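PDB 3FD3: chromosome replication initiation inhibitor protein from Agrobacterium tumefaciens, which probably acts as a DNA-binding transcription factor of the LysR family, represented here by its C-terminal substrate-binding domain. Local coordinates for residues A[2-7]-A[187-192]; A[15-20]-A[53-58]; A[112-117]-A[171-176]; A[151-156]-A[202-207]. All blocks are in the same frame, centred on the assembly; numbering follows the deposited sequence. Where two conformers were deposited one is given.

Contact 1 (A[2-7]-A[187-192]); sequences VTLNIA and ERLAGL
Leu4 and Leu189 reach toward each other and meet tip to tip, with Leu4 CD1 3.7 Å from Leu189 CD2. The same methyl, Leu189 CD2, also lies 4.0 Å from Leu4 CD2, so one tip rests against the fork of the other. Ile6 and Leu192 form a second end-on pair, closing to 3.7 Å between Ile6 CD1 and Leu192 CD2. Leu192 manages this with CG anti to its backbone N (chi1 178°), which sends the branch toward the strand. Between the two pairs the fit is slacker: Leu4 CD1 and Leu192 CD2 are 4.4 Å apart. Branched aliphatic residues suit this buried place, because they fill it without polar groups that would need partners. The solvent side is different. Val2, Glu187 and Arg188 are exposed, and Val2, Thr3, Leu4 and Arg188 help line a pocket holding a polyethylene glycol molecule, probably from the crystallisation liquor. A type I turn from Glu187 to Ala190 leads into the helix, with Leu189 at the N-cap position. The contact thus seats the start of helix 190-203 against strand 3-8, flanked by Phe24 of helix 17-26 and Trp179 of strand 165-181.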
loop_
_atom_site.group_PDB
_atom_site.type_symbol
_atom_site.label_atom_id
_atom_site.label_comp_id
_atom_site.label_asym_id
_atom_site.label_seq_id
_atom_site.Cartn_x
_atom_site.Cartn_y
_atom_site.Cartn_z
ATOM N N VAL A 2 -0.008 25.237 -6.727
ATOM C CA VAL A 2 0.661 25.114 -5.428
ATOM C C VAL A 2 0.548 23.654 -4.962
ATOM O O VAL A 2 -0.529 23.061 -5.042
ATOM C CB VAL A 2 0.036 26.063 -4.399
ATOM C CG1 VAL A 2 0.564 25.784 -2.998
ATOM C CG2 VAL A 2 0.307 27.551 -4.832
ATOM N N THR A 3 1.645 23.090 -4.475
ATOM C CA THR A 3 1.624 21.733 -3.935
ATOM C C THR A 3 1.569 21.743 -2.407
ATOM O O THR A 3 2.392 22.406 -1.772
ATOM C CB THR A 3 2.829 20.934 -4.393
ATOM O OG1 THR A 3 2.785 20.825 -5.822
ATOM C CG2 THR A 3 2.825 19.520 -3.756
ATOM N N LEU A 4 0.596 21.018 -1.848
ATOM C CA LEU A 4 0.378 20.902 -0.408
ATOM C C LEU A 4 0.975 19.608 0.101
ATOM O O LEU A 4 0.576 18.526 -0.350
ATOM C CB LEU A 4 -1.122 20.897 -0.097
ATOM C CG LEU A 4 -1.942 22.085 -0.588
ATOM C CD1 LEU A 4 -3.367 21.947 -0.115
ATOM C CD2 LEU A 4 -1.293 23.386 -0.063
ATOM N N ASN A 5 1.919 19.718 1.030
ATOM C CA ASN A 5 2.492 18.536 1.714
ATOM C C ASN A 5 1.619 18.096 2.904
ATOM O O ASN A 5 1.458 18.854 3.886
ATOM C CB ASN A 5 3.902 18.868 2.221
ATOM C CG ASN A 5 4.858 19.269 1.110
ATOM O OD1 ASN A 5 4.709 18.869 -0.041
ATOM N ND2 ASN A 5 5.845 20.097 1.454
ATOM N N ILE A 6 1.086 16.880 2.837
ATOM C CA ILE A 6 0.161 16.338 3.822
ATOM C C ILE A 6 0.631 14.929 4.193
ATOM O O ILE A 6 1.115 14.191 3.344
ATOM C CB ILE A 6 -1.267 16.260 3.253
ATOM C CG1 ILE A 6 -1.755 17.615 2.765
ATOM C CG2 ILE A 6 -2.291 15.709 4.295
ATOM C CD1 ILE A 6 -2.952 17.427 1.762
ATOM N N ALA A 7 0.555 14.586 5.463
ATOM C CA ALA A 7 0.975 13.281 5.950
ATOM C C ALA A 7 -0.257 12.476 6.361
ATOM O O ALA A 7 -1.293 13.026 6.748
ATOM C CB ALA A 7 1.935 13.409 7.146
ATOM N N GLU A 187 -6.411 28.638 7.767
ATOM C CA GLU A 187 -7.518 29.332 7.090
ATOM C C GLU A 187 -7.523 29.085 5.580
ATOM O O GLU A 187 -8.569 28.828 4.983
ATOM C CB GLU A 187 -7.519 30.826 7.420
ATOM C CG GLU A 187 -7.727 31.089 8.910
ATOM C CD GLU A 187 -9.078 30.611 9.475
ATOM O OE1 GLU A 187 -10.047 30.358 8.720
ATOM O OE2 GLU A 187 -9.175 30.538 10.722
ATOM N N ARG A 188 -6.343 29.181 4.992
ATOM C CA ARG A 188 -6.155 28.902 3.588
ATOM C C ARG A 188 -6.652 27.515 3.222
ATOM O O ARG A 188 -7.326 27.356 2.200
ATOM C CB ARG A 188 -4.685 29.055 3.227
ATOM C CG ARG A 188 -4.300 30.505 2.989
ATOM C CD ARG A 188 -2.809 30.646 2.783
ATOM N NE ARG A 188 -2.061 30.759 4.034
ATOM C CZ ARG A 188 -0.849 31.271 4.066
ATOM N NH1 ARG A 188 -0.182 31.385 5.202
ATOM N NH2 ARG A 188 -0.312 31.687 2.928
ATOM N N LEU A 189 -6.368 26.542 4.093
ATOM C CA LEU A 189 -6.728 25.131 3.879
ATOM C C LEU A 189 -8.049 24.728 4.528
ATOM O O LEU A 189 -8.305 23.547 4.676
ATOM C CB LEU A 189 -5.614 24.249 4.396
ATOM C CG LEU A 189 -4.267 24.520 3.683
ATOM C CD1 LEU A 189 -3.337 23.438 4.064
ATOM C CD2 LEU A 189 -4.423 24.670 2.136
ATOM N N ALA A 190 -8.924 25.688 4.827
ATOM C CA ALA A 190 -10.198 25.387 5.476
ATOM C C ALA A 190 -11.025 24.388 4.655
ATOM O O ALA A 190 -11.689 23.529 5.219
ATOM C CB ALA A 190 -11.012 26.672 5.705
ATOM N N GLY A 191 -10.980 24.511 3.335
ATOM C CA GLY A 191 -11.714 23.574 2.445
ATOM C C GLY A 191 -11.244 22.135 2.550
ATOM O O GLY A 191 -12.039 21.182 2.526
ATOM N N LEU A 192 -9.935 21.977 2.671
ATOM C CA LEU A 192 -9.341 20.666 2.853
ATOM C C LEU A 192 -9.807 20.087 4.173
ATOM O O LEU A 192 -10.282 18.948 4.249
ATOM C CB LEU A 192 -7.827 20.770 2.848
ATOM C CG LEU A 192 -7.033 19.491 3.063
ATOM C CD1 LEU A 192 -7.482 18.364 2.050
ATOM C CD2 LEU A 192 -5.545 19.754 2.971
#

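Contact 2 (A[15-20]-A[53-58]); sequences TWFLDA and AAVTAH
Helix-on-sheet packing of the alpha/beta fold shared with periplasmic binding proteins is seen here, where Trp16 and, on helix 17-26, Phe17 close on Val55 of strand 53-56. Val55 presents both methyls. CG2 touches two rings at once: it sits at the edge of the Phe17 ring, near its plane, 3.8 Å from Phe17 CD1, and it lies 3.9 Å from Trp16 CH2. The other methyl, Val55 CG1, approaches Trp16 CZ2 to 3.9 Å, so the benzo end of the indole spans the valine fork obliquely. Trp16 gets there with CG between its backbone N and carbonyl carbon (chi1 68°), whereas Phe17 has CG anti to its N (chi1 178°); the two torsions bring consecutive aromatic rings to one small residue. A beta-branched valine suits a strand and offers a compact apolar knob, while the large rings reach across to the strand. Beyond the apolar patch, Thr56 OG1 accepts from His58 N at 3.0 Å, an ST turn where the strand ends. Strand 53-56 runs between strands 3-8 and 165-181; Val55 also packs on Thr8 and Trp179, and Phe17 touches Ile6 and, on helix 190-203, Met196.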
loop_
_atom_site.group_PDB
_atom_site.type_symbol
_atom_site.label_atom_id
_atom_site.label_comp_id
_atom_site.label_asym_id
_atom_site.label_seq_id
_atom_site.Cartn_x
_atom_site.Cartn_y
_atom_site.Cartn_z
ATOM N N THR A 15 -7.808 3.331 3.368
ATOM C CA THR A 15 -9.226 3.375 3.602
ATOM C C THR A 15 -9.843 4.683 3.048
ATOM O O THR A 15 -10.145 4.743 1.836
ATOM C CB THR A 15 -9.582 3.095 5.092
ATOM O OG1 THR A 15 -8.837 3.967 5.953
ATOM C CG2 THR A 15 -9.257 1.584 5.470
ATOM N N TRP A 16 -9.886 5.725 3.863
ATOM C CA TRP A 16 -10.730 6.918 3.654
ATOM C C TRP A 16 -10.000 8.185 3.213
ATOM O O TRP A 16 -10.641 9.144 2.743
ATOM C CB TRP A 16 -11.519 7.227 4.943
ATOM C CG TRP A 16 -10.636 7.692 6.073
ATOM C CD1 TRP A 16 -9.891 6.916 6.931
ATOM C CD2 TRP A 16 -10.362 9.042 6.430
ATOM N NE1 TRP A 16 -9.204 7.708 7.817
ATOM C CE2 TRP A 16 -9.463 9.021 7.530
ATOM C CE3 TRP A 16 -10.808 10.275 5.947
ATOM C CZ2 TRP A 16 -8.990 10.185 8.134
ATOM C CZ3 TRP A 16 -10.348 11.416 6.557
ATOM C CH2 TRP A 16 -9.437 11.373 7.623
ATOM N N PHE A 17 -8.677 8.233 3.359
ATOM C CA PHE A 17 -7.953 9.501 3.219
ATOM C C PHE A 17 -8.085 10.127 1.829
ATOM O O PHE A 17 -8.347 11.347 1.713
ATOM C CB PHE A 17 -6.480 9.265 3.560
ATOM C CG PHE A 17 -5.566 10.476 3.419
ATOM C CD1 PHE A 17 -5.448 11.403 4.425
ATOM C CD2 PHE A 17 -4.810 10.637 2.291
ATOM C CE1 PHE A 17 -4.587 12.491 4.288
ATOM C CE2 PHE A 17 -3.944 11.719 2.174
ATOM C CZ PHE A 17 -3.853 12.627 3.172
ATOM N N LEU A 18 -7.936 9.300 0.786
ATOM C CA LEU A 18 -8.018 9.801 -0.583
ATOM C C LEU A 18 -9.424 10.187 -0.970
ATOM O O LEU A 18 -9.604 11.079 -1.802
ATOM C CB LEU A 18 -7.452 8.797 -1.595
ATOM C CG LEU A 18 -5.945 8.643 -1.556
ATOM C CD1 LEU A 18 -5.478 7.567 -2.597
ATOM C CD2 LEU A 18 -5.263 9.989 -1.786
ATOM N N ASP A 19 -10.422 9.554 -0.359
ATOM C CA ASP A 19 -11.805 9.974 -0.567
ATOM C C ASP A 19 -11.999 11.421 -0.119
ATOM O O ASP A 19 -12.670 12.192 -0.799
ATOM C CB ASP A 19 -12.780 9.057 0.178
ATOM C CG ASP A 19 -14.227 9.332 -0.178
ATOM O OD1 ASP A 19 -14.531 9.546 -1.374
ATOM O OD2 ASP A 19 -15.072 9.322 0.736
ATOM N N ALA A 20 -11.403 11.789 1.016
ATOM C CA ALA A 20 -11.430 13.159 1.504
ATOM C C ALA A 20 -10.596 14.108 0.650
ATOM O O ALA A 20 -11.059 15.172 0.253
ATOM C CB ALA A 20 -10.916 13.212 2.969
ATOM N N ALA A 53 -0.054 19.582 7.229
ATOM C CA ALA A 53 -1.198 18.947 7.845
ATOM C C ALA A 53 -1.010 17.453 7.828
ATOM O O ALA A 53 -0.229 16.904 7.019
ATOM C CB ALA A 53 -2.507 19.298 7.114
ATOM N N ALA A 54 -1.701 16.788 8.752
ATOM C CA ALA A 54 -1.533 15.338 8.902
ATOM C C ALA A 54 -2.730 14.707 9.590
ATOM O O ALA A 54 -3.290 15.287 10.534
ATOM C CB ALA A 54 -0.269 15.015 9.686
ATOM N N VAL A 55 -3.081 13.506 9.109
ATOM C CA VAL A 55 -3.900 12.556 9.837
ATOM C C VAL A 55 -2.933 11.759 10.680
ATOM O O VAL A 55 -1.960 11.158 10.153
ATOM C CB VAL A 55 -4.708 11.622 8.882
ATOM C CG1 VAL A 55 -5.382 10.458 9.679
ATOM C CG2 VAL A 55 -5.724 12.424 8.070
ATOM N N THR A 56 -3.177 11.732 11.979
ATOM C CA THR A 56 -2.271 11.080 12.934
ATOM C C THR A 56 -3.044 10.521 14.119
ATOM O O THR A 56 -4.106 11.032 14.471
ATOM C CB THR A 56 -1.213 12.065 13.422
ATOM O OG1 THR A 56 -0.355 11.437 14.373
ATOM C CG2 THR A 56 -1.870 13.296 14.041
ATOM N N ALA A 57 -2.498 9.468 14.740
ATOM C CA ALA A 57 -3.004 8.992 16.028
ATOM C C ALA A 57 -2.551 9.848 17.227
ATOM O O ALA A 57 -3.027 9.624 18.328
ATOM C CB ALA A 57 -2.616 7.516 16.251
ATOM N N HIS A 58 -1.616 10.768 16.973
ATOM C CA HIS A 58 -1.139 11.711 17.975
ATOM C C HIS A 58 -2.145 12.830 18.217
ATOM O O HIS A 58 -2.468 13.617 17.331
ATOM C CB HIS A 58 0.196 12.337 17.577
ATOM C CG HIS A 58 1.360 11.438 17.801
ATOM N ND1 HIS A 58 1.853 11.164 19.059
ATOM C CD2 HIS A 58 2.121 10.736 16.932
ATOM C CE1 HIS A 58 2.874 10.333 18.952
ATOM N NE2 HIS A 58 3.058 10.060 17.672
#

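Contact 3 (A[112-117]-A[171-176]); sequences QASWIR and TPLDIP
Trp115 turns the pyrrole edge of its indole to Thr171, while Leu173 lies against the backbone and CB end of the same tryptophan. The indole N-H is directed at the threonine hydroxyl: Trp115 NE1 to Thr171 OG1 is 2.9 Å, the N-H...O angle is 154°, and the oxygen is only 11° out of the ring plane. The same N-H has a second, weak bond to the carbonyl, with Trp115 NE1 3.1 Å from Thr171 O; this oxygen also lies in plane at the ring edge, 3.2 Å from Trp115 CD1. One indole N-H is thus shared by two oxygens of one residue. The threonine can offer both because OG1 stands between its backbone N and carbonyl carbon (chi1 59°). Its hydroxyl accepts from the indole and is in turn bonded to the carbonyl Met168 O, so both of its hydrogen-bonding roles are used. Tryptophan suits the helix because its bulk is buried while its single polar group has somewhere to bond. Leu173 makes the apolar half. In one of its two conformers, Leu173 CD1 lies 3.7 Å from Trp115 N and also near Ser114 CB, which sets this methyl on the flank of the helix. Around the contact, helix 111-120 lies over strand 165-181, itself bonded to strand 66-79. The indole meets the ring of Trp147 obliquely and touches Ala77 and, on strand 148-151, Leu149, a residue of a calcium site that is not bound to calcium in this chain's model.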
loop_
_atom_site.group_PDB
_atom_site.type_symbol
_atom_site.label_atom_id
_atom_site.label_comp_id
_atom_site.label_asym_id
_atom_site.label_seq_id
_atom_site.Cartn_x
_atom_site.Cartn_y
_atom_site.Cartn_z
ATOM N N GLN A 112 -1.056 -5.857 17.375
ATOM C CA GLN A 112 -1.268 -7.263 17.684
ATOM C C GLN A 112 -0.975 -7.493 19.168
ATOM O O GLN A 112 -1.718 -8.199 19.838
ATOM C CB GLN A 112 -0.354 -8.163 16.862
ATOM C CG GLN A 112 -0.784 -8.310 15.406
ATOM C CD GLN A 112 -0.647 -7.041 14.588
ATOM O OE1 GLN A 112 -1.547 -6.691 13.827
ATOM N NE2 GLN A 112 0.502 -6.376 14.696
ATOM N N ALA A 113 0.105 -6.892 19.657
ATOM C CA ALA A 113 0.505 -7.026 21.066
ATOM C C ALA A 113 -0.588 -6.479 21.983
ATOM O O ALA A 113 -0.956 -7.088 22.998
ATOM C CB ALA A 113 1.830 -6.302 21.327
ATOM N N SER A 114 -1.110 -5.318 21.617
ATOM C CA SER A 114 -2.171 -4.680 22.372
ATOM C C SER A 114 -3.446 -5.538 22.375
ATOM O O SER A 114 -4.059 -5.740 23.417
ATOM C CB SER A 114 -2.478 -3.303 21.784
ATOM O OG SER A 114 -3.453 -2.695 22.593
ATOM N N TRP A 115 -3.819 -6.046 21.208
ATOM C CA TRP A 115 -4.986 -6.916 21.082
ATOM C C TRP A 115 -4.845 -8.152 21.966
ATOM O O TRP A 115 -5.761 -8.495 22.705
ATOM C CB TRP A 115 -5.236 -7.321 19.616
ATOM C CG TRP A 115 -6.410 -8.223 19.502
ATOM C CD1 TRP A 115 -7.726 -7.850 19.439
ATOM C CD2 TRP A 115 -6.396 -9.640 19.512
ATOM N NE1 TRP A 115 -8.534 -8.955 19.396
ATOM C CE2 TRP A 115 -7.739 -10.072 19.440
ATOM C CE3 TRP A 115 -5.376 -10.605 19.591
ATOM C CZ2 TRP A 115 -8.090 -11.419 19.431
ATOM C CZ3 TRP A 115 -5.729 -11.936 19.580
ATOM C CH2 TRP A 115 -7.078 -12.331 19.523
ATOM N N ILE A 116 -3.684 -8.800 21.924
ATOM C CA ILE A 116 -3.452 -9.972 22.788
ATOM C C ILE A 116 -3.624 -9.634 24.275
ATOM O O ILE A 116 -4.311 -10.351 25.010
ATOM C CB ILE A 116 -2.054 -10.563 22.584
ATOM C CG1 ILE A 116 -1.935 -11.158 21.167
ATOM C CG2 ILE A 116 -1.787 -11.643 23.641
ATOM C CD1 ILE A 116 -0.497 -11.453 20.723
ATOM N N ARG A 117 -2.974 -8.550 24.690
ATOM C CA ARG A 117 -2.993 -8.069 26.066
ATOM C C ARG A 117 -4.438 -7.916 26.536
ATOM O O ARG A 117 -4.818 -8.405 27.609
ATOM C CB ARG A 117 -2.238 -6.732 26.101
ATOM C CG ARG A 117 -2.004 -6.116 27.443
ATOM C CD ARG A 117 -0.770 -5.195 27.419
ATOM N NE ARG A 117 -0.761 -4.204 26.343
ATOM C CZ ARG A 117 0.189 -4.107 25.414
ATOM N NH1 ARG A 117 1.215 -4.945 25.400
ATOM N NH2 ARG A 117 0.114 -3.166 24.490
ATOM N N THR A 171 -13.919 -8.264 20.035
ATOM C CA THR A 171 -12.695 -7.739 20.649
ATOM C C THR A 171 -11.996 -6.713 19.738
ATOM O O THR A 171 -10.795 -6.835 19.463
ATOM C CB THR A 171 -11.713 -8.868 21.006
ATOM O OG1 THR A 171 -11.369 -9.602 19.825
ATOM C CG2 THR A 171 -12.341 -9.791 22.063
ATOM N N PRO A 172 -12.739 -5.684 19.297
ATOM C CA PRO A 172 -12.094 -4.708 18.418
ATOM C C PRO A 172 -11.048 -3.879 19.139
ATOM O O PRO A 172 -11.062 -3.768 20.383
ATOM C CB PRO A 172 -13.256 -3.816 17.965
ATOM C CG PRO A 172 -14.251 -3.919 19.048
ATOM C CD PRO A 172 -14.151 -5.345 19.541
ATOM N N LEU A 173 -10.157 -3.285 18.355
ATOM C CA LEU A 173 -9.135 -2.372 18.840
ATOM C C LEU A 173 -9.399 -1.042 18.155
ATOM O O LEU A 173 -9.387 -0.961 16.916
ATOM C CB LEU A 173 -7.751 -2.901 18.468
ATOM C CG LEU A 173 -6.518 -2.284 19.122
ATOM C CD1 LEU A 173 -5.355 -3.299 19.170
ATOM C CD2 LEU A 173 -6.097 -1.023 18.378
ATOM N N ASP A 174 -9.650 -0.018 18.955
ATOM C CA ASP A 174 -10.022 1.301 18.441
ATOM C C ASP A 174 -8.894 2.305 18.595
ATOM O O ASP A 174 -8.378 2.505 19.701
ATOM C CB ASP A 174 -11.227 1.801 19.226
ATOM C CG ASP A 174 -12.482 1.017 18.938
ATOM O OD1 ASP A 174 -12.550 0.291 17.929
ATOM O OD2 ASP A 174 -13.428 1.134 19.736
ATOM N N ILE A 175 -8.571 2.989 17.502
ATOM C CA ILE A 175 -7.537 4.001 17.483
ATOM C C ILE A 175 -8.165 5.342 17.073
ATOM O O ILE A 175 -8.592 5.526 15.925
ATOM C CB ILE A 175 -6.422 3.644 16.486
ATOM C CG1 ILE A 175 -5.776 2.294 16.849
ATOM C CG2 ILE A 175 -5.382 4.754 16.443
ATOM C CD1 ILE A 175 -5.084 2.239 18.181
ATOM N N PRO A 176 -8.258 6.271 18.015
ATOM C CA PRO A 176 -8.752 7.600 17.640
ATOM C C PRO A 176 -7.755 8.294 16.719
ATOM O O PRO A 176 -6.535 8.160 16.926
ATOM C CB PRO A 176 -8.826 8.347 18.981
ATOM C CG PRO A 176 -8.879 7.330 20.006
ATOM C CD PRO A 176 -8.026 6.176 19.465
#

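Contact 4 (A[151-156]-A[202-207]); sequences PVQLVA and VVLMPV
In the two-lobed fold of LysR substrate-binding domains, related to that of periplasmic binding proteins, the C-terminal helix lies on the same lobe as the chain's beginning; here its end, at Val203, meets Gln153 of helix 152-161, consistent with a contact at the junction of the lobes. Gln153 provides the polar bond. Its NE2 donates to Val203 O at 3.3 Å with an N-H...O angle of 148°. The carbonyl oxygen lies almost exactly in the amide plane, but the donor stands 49° out of the carbonyl plane and so does not follow a lone pair. A glutamine suits the spot because its long chain spans the gap, and its bend (chi2 79°) turns the amide to the oxygen. Val203 O sits where the helix ends, Leu204 being the first residue to leave helical geometry, and a side-chain amide can serve such a carbonyl from outside the helix.

The other contacts are methyls against the glutamine. Val203 CG1 lies 3.7 Å from Gln153 NE2 and 4.0 Å from Gln153 CG, so it touches both amide and stem. Nearby, Thr15, Trp16 and Leu73 border the site, Met205 pairs by backbone with Val72, and Val152 with Arg74. Within segment 151-156, Val152 O accepts from both Val155 N, at 3.1 Å, and Ala156 N, at 2.8 Å. On the same side of the amide plane as Val203 CG1, the buried Leu204 brings up a methyl, its CD2 4.0 Å from Gln153 NE2.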
loop_
_atom_site.group_PDB
_atom_site.type_symbol
_atom_site.label_atom_id
_atom_site.label_comp_id
_atom_site.label_asym_id
_atom_site.label_seq_id
_atom_site.Cartn_x
_atom_site.Cartn_y
_atom_site.Cartn_z
ATOM N N PRO A 151 -8.088 -2.785 9.611
ATOM C CA PRO A 151 -9.215 -1.854 9.726
ATOM C C PRO A 151 -10.549 -2.461 9.253
ATOM O O PRO A 151 -10.584 -3.174 8.227
ATOM C CB PRO A 151 -8.805 -0.700 8.810
ATOM C CG PRO A 151 -7.349 -0.805 8.654
ATOM C CD PRO A 151 -7.005 -2.242 8.764
ATOM N N VAL A 152 -11.624 -2.166 9.985
ATOM C CA VAL A 152 -12.941 -2.723 9.718
ATOM C C VAL A 152 -13.406 -2.450 8.285
ATOM O O VAL A 152 -14.052 -3.315 7.671
ATOM C CB VAL A 152 -14.020 -2.196 10.728
ATOM C CG1 VAL A 152 -14.189 -0.665 10.664
ATOM C CG2 VAL A 152 -15.351 -2.928 10.509
ATOM N N GLN A 153 -13.031 -1.295 7.746
ATOM C CA GLN A 153 -13.474 -0.900 6.402
ATOM C C GLN A 153 -12.965 -1.894 5.351
ATOM O O GLN A 153 -13.603 -2.092 4.319
ATOM C CB GLN A 153 -12.984 0.510 6.036
ATOM C CG GLN A 153 -13.536 1.640 6.872
ATOM C CD GLN A 153 -12.888 1.814 8.238
ATOM O OE1 GLN A 153 -11.888 1.196 8.531
ATOM N NE2 GLN A 153 -13.485 2.694 9.088
ATOM N N LEU A 154 -11.824 -2.516 5.614
ATOM C CA LEU A 154 -11.205 -3.407 4.652
ATOM C C LEU A 154 -11.582 -4.868 4.849
ATOM O O LEU A 154 -11.338 -5.694 3.954
ATOM C CB LEU A 154 -9.693 -3.285 4.747
ATOM C CG LEU A 154 -9.132 -1.903 4.415
ATOM C CD1 LEU A 154 -7.618 -1.935 4.424
ATOM C CD2 LEU A 154 -9.677 -1.335 3.058
ATOM N N VAL A 155 -12.187 -5.189 5.989
ATOM C CA VAL A 155 -12.527 -6.579 6.268
ATOM C C VAL A 155 -13.989 -6.853 6.559
ATOM O O VAL A 155 -14.367 -8.010 6.699
ATOM C CB VAL A 155 -11.652 -7.188 7.397
ATOM C CG1 VAL A 155 -10.152 -7.242 6.977
ATOM C CG2 VAL A 155 -11.855 -6.476 8.720
ATOM N N ALA A 156 -14.819 -5.824 6.605
ATOM C CA ALA A 156 -16.237 -6.032 6.935
ATOM C C ALA A 156 -16.925 -7.001 5.982
ATOM O O ALA A 156 -17.633 -7.923 6.434
ATOM C CB ALA A 156 -16.985 -4.703 6.950
ATOM N N VAL A 202 -18.369 10.368 8.382
ATOM C CA VAL A 202 -19.173 9.331 7.767
ATOM C C VAL A 202 -18.545 7.949 7.932
ATOM O O VAL A 202 -19.250 6.968 8.139
ATOM C CB VAL A 202 -19.366 9.625 6.265
ATOM C CG1 VAL A 202 -20.063 8.464 5.582
ATOM C CG2 VAL A 202 -20.174 10.913 6.099
ATOM N N VAL A 203 -17.220 7.884 7.857
ATOM C CA VAL A 203 -16.491 6.612 7.791
ATOM C C VAL A 203 -15.997 6.063 9.117
ATOM O O VAL A 203 -15.971 4.843 9.317
ATOM C CB VAL A 203 -15.283 6.774 6.829
ATOM C CG1 VAL A 203 -14.413 5.521 6.825
ATOM C CG2 VAL A 203 -15.811 7.062 5.425
ATOM N N LEU A 204 -15.539 6.942 10.008
ATOM C CA LEU A 204 -14.980 6.507 11.281
ATOM C C LEU A 204 -16.088 6.447 12.309
ATOM O O LEU A 204 -17.185 6.972 12.077
ATOM C CB LEU A 204 -13.882 7.472 11.723
ATOM C CG LEU A 204 -12.712 7.634 10.752
ATOM C CD1 LEU A 204 -11.654 8.556 11.390
ATOM C CD2 LEU A 204 -12.083 6.258 10.365
HETATM N N MSE A 205 -15.815 5.828 13.449
HETATM C CA MSE A 205 -16.788 5.805 14.525
HETATM C C MSE A 205 -16.708 7.138 15.246
HETATM O O MSE A 205 -15.623 7.703 15.368
HETATM C CB MSE A 205 -16.490 4.695 15.519
HETATM C CG MSE A 205 -16.411 3.345 14.922
HETATM SE SE MSE A 205 -16.417 1.999 16.331
HETATM C CE MSE A 205 -15.510 2.942 17.766
ATOM N N PRO A 206 -17.854 7.638 15.740
ATOM C CA PRO A 206 -17.875 8.941 16.396
ATOM C C PRO A 206 -17.044 8.986 17.677
ATOM O O PRO A 206 -16.889 7.967 18.357
ATOM C CB PRO A 206 -19.368 9.178 16.726
ATOM C CG PRO A 206 -20.044 7.908 16.573
ATOM C CD PRO A 206 -19.192 7.019 15.677
ATOM N N VAL A 207 -16.532 10.173 17.991
ATOM C CA VAL A 207 -15.696 10.388 19.178
ATOM C C VAL A 207 -16.559 10.400 20.419
ATOM O O VAL A 207 -16.568 9.419 21.164
ATOM C CB VAL A 207 -14.938 11.738 19.118
ATOM C CG1 VAL A 207 -14.023 11.777 17.930
ATOM C CG2 VAL A 207 -15.927 12.915 19.088
#

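Overall arrangement
Contacts 1 and 2 are core: both are purely apolar, and they touch where Ala7 pairs with Ala53 and Val55 and where Ile6 meets Phe17. Contacts 1, 2 and 3 all reach the same mixed sheet. Contacts 3 and 4 are only partly buried, and each adds a side-chain N-H bonded to oxygen, from an indole in one and an amide in the other. Contacts 1 and 4 hold opposite ends of helix 190-203, their centres about 24 Å apart. Trp16 and Thr15 carry contact 2 over to contact 4, while Ala57 packs on Ile175 between contacts 2 and 3. Contact 3 stands across the chain's centre from contacts 1 and 2.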